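Local coordinates for protein NADPH-flavin oxidoreductase (Helicobacter pylori, PDB 2H0U) that probably catalyses the NAD(P)H-dependent reduction of flavins or nitrogen-containing compounds, using bound FMN as its cofactor, at residues Gln27-Ala32 / Leu156-Cys161. Sequence-based numbering, arbitrary orientation.
Sequences QKDWEA and LGIDSC
Asp29, in the first turn of helix 27-38, faces Leu156, where helix 131-155 gives way to strand 159-163, with their CA atoms 7.9 Å apart. Gly157 ends that helix in a Schellman motif; its positive phi (80°) suits a residue without a side chain, and Leu156 just before the turn and Ile158 just after it both direct their side chains at helix 27-38. The contact is small (132 Å² buried, both sides summed) and made by van der Waals touching alone. The CD1 methyl of Ile158 reaches the Asp29 methylene, CB to CD1 4.1 Å, and lies 4.2 Å from Asp29 OD2. Leu156 comes in beside it, its CD1 4.3 Å from Asp29 CG. The helix backbone puts CB there; the torsion (chi1 -77°, CG anti to the carbonyl carbon) sets only where the carboxylate lies. Methylene and carboxylate flank thus meet the methyls, while OD1 forms a salt bridge with Arg3 of the second subunit, whose Val6 also packs on Leu156. Buried Ile158 rests further on Ala153 and Ile25. The arrangement is a helix-to-strand connection packed against a neighbouring helix at the dimer interface of the nitroreductase fold, just before Cys161 enters the FMN pocket.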
ATOM      1  N   GLN A  27       2.181 -16.231  20.215  1.00 12.69           N
ATOM      2  CA  GLN A  27       2.961 -15.055  20.559  1.00 14.04           C
ATOM      3  C   GLN A  27       4.111 -14.831  19.587  1.00 12.80           C
ATOM      4  O   GLN A  27       4.334 -13.722  19.120  1.00 12.06           O
ATOM      5  CB  GLN A  27       3.524 -15.173  21.981  1.00 15.01           C
ATOM      6  CG  GLN A  27       3.820 -13.813  22.565  1.00 21.32           C
ATOM      7  CD  GLN A  27       2.543 -12.970  22.691  1.00 30.66           C
ATOM      8  OE1 GLN A  27       1.463 -13.478  23.060  1.00 36.24           O
ATOM      9  NE2 GLN A  27       2.660 -11.676  22.374  1.00 31.71           N
ATOM     10  N   LYS A  28       4.825 -15.900  19.264  1.00 13.25           N
ATOM     11  CA  LYS A  28       5.979 -15.753  18.392  1.00 13.23           C
ATOM     12  C   LYS A  28       5.605 -15.404  16.941  1.00 11.51           C
ATOM     13  O   LYS A  28       6.274 -14.559  16.333  1.00  9.85           O
ATOM     14  CB  LYS A  28       6.862 -16.994  18.474  1.00 14.44           C
ATOM     15  CG  LYS A  28       7.851 -16.867  19.641  1.00 17.61           C
ATOM     16  CD  LYS A  28       8.212 -18.234  20.162  1.00 25.45           C
ATOM     17  CE  LYS A  28       9.439 -18.810  19.495  1.00 27.70           C
ATOM     18  NZ  LYS A  28      10.056 -19.869  20.388  1.00 29.49           N
ATOM     19  N   ASP A  29       4.539 -16.021  16.414  1.00  9.38           N
ATOM     20  CA  ASP A  29       4.068 -15.675  15.060  1.00  9.53           C
ATOM     21  C   ASP A  29       3.630 -14.200  15.035  1.00  9.98           C
ATOM     22  O   ASP A  29       3.904 -13.481  14.064  1.00  9.77           O
ATOM     23  CB  ASP A  29       2.935 -16.576  14.564  1.00  9.19           C
ATOM     24  CG  ASP A  29       3.422 -17.959  14.102  1.00 11.24           C
ATOM     25  OD1 ASP A  29       4.652 -18.184  13.997  1.00 12.00           O
ATOM     26  OD2 ASP A  29       2.549 -18.810  13.835  1.00 12.37           O
ATOM     27  N   TRP A  30       2.927 -13.748  16.077  1.00  9.19           N
ATOM     28  CA  TRP A  30       2.465 -12.349  16.077  1.00  8.69           C
ATOM     29  C   TRP A  30       3.657 -11.382  16.105  1.00  8.69           C
ATOM     30  O   TRP A  30       3.664 -10.375  15.395  1.00  8.07           O
ATOM     31  CB  TRP A  30       1.415 -12.055  17.167  1.00  8.83           C
ATOM     32  CG  TRP A  30       0.962 -10.626  17.026  1.00 10.22           C
ATOM     33  CD1 TRP A  30       1.264  -9.555  17.850  1.00  8.98           C
ATOM     34  CD2 TRP A  30       0.210 -10.104  15.939  1.00 11.28           C
ATOM     35  NE1 TRP A  30       0.699  -8.384  17.325  1.00  9.01           N
ATOM     36  CE2 TRP A  30       0.068  -8.699  16.150  1.00  9.79           C
ATOM     37  CE3 TRP A  30      -0.363 -10.689  14.776  1.00 11.00           C
ATOM     38  CZ2 TRP A  30      -0.621  -7.867  15.252  1.00  9.70           C
ATOM     39  CZ3 TRP A  30      -1.054  -9.847  13.884  1.00 10.98           C
ATOM     40  CH2 TRP A  30      -1.158  -8.456  14.116  1.00 11.45           C
ATOM     41  N   GLU A  31       4.691 -11.697  16.887  1.00  9.02           N
ATOM     42  CA  GLU A  31       5.855 -10.824  16.999  1.00 10.92           C
ATOM     43  C   GLU A  31       6.536 -10.771  15.640  1.00  9.14           C
ATOM     44  O   GLU A  31       7.047  -9.732  15.241  1.00  9.28           O
ATOM     45  CB  GLU A  31       6.826 -11.392  18.060  1.00 11.28           C
ATOM     46  CG  GLU A  31       6.341 -11.114  19.491  1.00 15.61           C
ATOM     47  CD  GLU A  31       7.090 -11.906  20.557  1.00 17.79           C
ATOM     48  OE1 GLU A  31       7.859 -12.861  20.216  1.00 23.40           O
ATOM     49  OE2 GLU A  31       6.874 -11.592  21.755  1.00 25.15           O
ATOM     50  N   ALA A  32       6.541 -11.883  14.913  1.00  8.76           N
ATOM     51  CA  ALA A  32       7.149 -11.856  13.553  1.00  7.44           C
ATOM     52  C   ALA A  32       6.367 -10.958  12.607  1.00  7.92           C
ATOM     53  O   ALA A  32       6.967 -10.209  11.826  1.00  9.07           O
ATOM     54  CB  ALA A  32       7.257 -13.247  12.954  1.00  8.78           C
ATOM     55  N   LEU A 156       2.605 -17.639   6.590  1.00 14.18           N
ATOM     56  CA  LEU A 156       2.496 -18.432   7.829  1.00 13.06           C
ATOM     57  C   LEU A 156       1.203 -19.214   7.983  1.00 12.78           C
ATOM     58  O   LEU A 156       1.022 -19.875   8.994  1.00 13.75           O
ATOM     59  CB  LEU A 156       2.681 -17.548   9.071  1.00 13.28           C
ATOM     60  CG  LEU A 156       4.071 -16.951   9.284  1.00 13.77           C
ATOM     61  CD1 LEU A 156       4.074 -15.922  10.421  1.00 16.10           C
ATOM     62  CD2 LEU A 156       5.103 -18.082   9.545  1.00 18.21           C
ATOM     63  N   GLY A 157       0.310 -19.152   6.999  1.00 11.38           N
ATOM     64  CA  GLY A 157      -0.977 -19.867   7.068  1.00 11.49           C
ATOM     65  C   GLY A 157      -2.012 -19.159   7.909  1.00 10.80           C
ATOM     66  O   GLY A 157      -3.003 -19.773   8.361  1.00 10.31           O
ATOM     67  N   ILE A 158      -1.819 -17.849   8.063  1.00 10.47           N
ATOM     68  CA  ILE A 158      -2.673 -17.013   8.917  1.00 10.76           C
ATOM     69  C   ILE A 158      -3.538 -16.146   8.005  1.00 10.84           C
ATOM     70  O   ILE A 158      -3.080 -15.691   6.960  1.00 11.65           O
ATOM     71  CB  ILE A 158      -1.809 -16.114   9.882  1.00 11.03           C
ATOM     72  CG1 ILE A 158      -1.062 -17.008  10.891  1.00  9.91           C
ATOM     73  CG2 ILE A 158      -2.672 -15.074  10.657  1.00  9.78           C
ATOM     74  CD1 ILE A 158       0.066 -16.291  11.624  1.00 10.84           C
ATOM     75  N   ASP A 159      -4.786 -15.934   8.387  1.00  9.76           N
ATOM     76  CA  ASP A 159      -5.680 -15.142   7.547  1.00  9.95           C
ATOM     77  C   ASP A 159      -5.778 -13.733   7.987  1.00  8.75           C
ATOM     78  O   ASP A 159      -5.294 -13.384   9.055  1.00  9.04           O
ATOM     79  CB  ASP A 159      -7.055 -15.799   7.502  1.00  9.60           C
ATOM     80  CG  ASP A 159      -7.003 -17.131   6.819  1.00 12.15           C
ATOM     81  OD1 ASP A 159      -7.031 -17.148   5.560  1.00 11.79           O
ATOM     82  OD2 ASP A 159      -6.986 -18.152   7.537  1.00 10.87           O
ATOM     83  N   SER A 160      -6.330 -12.877   7.116  1.00  9.53           N
ATOM     84  CA  SER A 160      -6.398 -11.436   7.420  1.00  9.10           C
ATOM     85  C   SER A 160      -7.562 -10.824   6.654  1.00  9.22           C
ATOM     86  O   SER A 160      -8.105 -11.464   5.728  1.00  8.26           O
ATOM     87  CB  SER A 160      -5.075 -10.722   7.073  1.00 10.55           C
ATOM     88  OG  SER A 160      -4.840 -10.729   5.667  1.00 10.50           O
ATOM     89  N   CYS A 161      -7.952  -9.616   7.042  1.00  8.34           N
ATOM     90  CA  CYS A 161      -8.867  -8.797   6.274  1.00  8.13           C
ATOM     91  C   CYS A 161      -8.474  -7.338   6.454  1.00  8.18           C
ATOM     92  O   CYS A 161      -8.346  -6.861   7.593  1.00  7.74           O
ATOM     93  CB  CYS A 161     -10.336  -9.029   6.686  1.00  9.04           C
ATOM     94  SG  CYS A 161     -11.507  -8.171   5.520  1.00 11.93           S
TER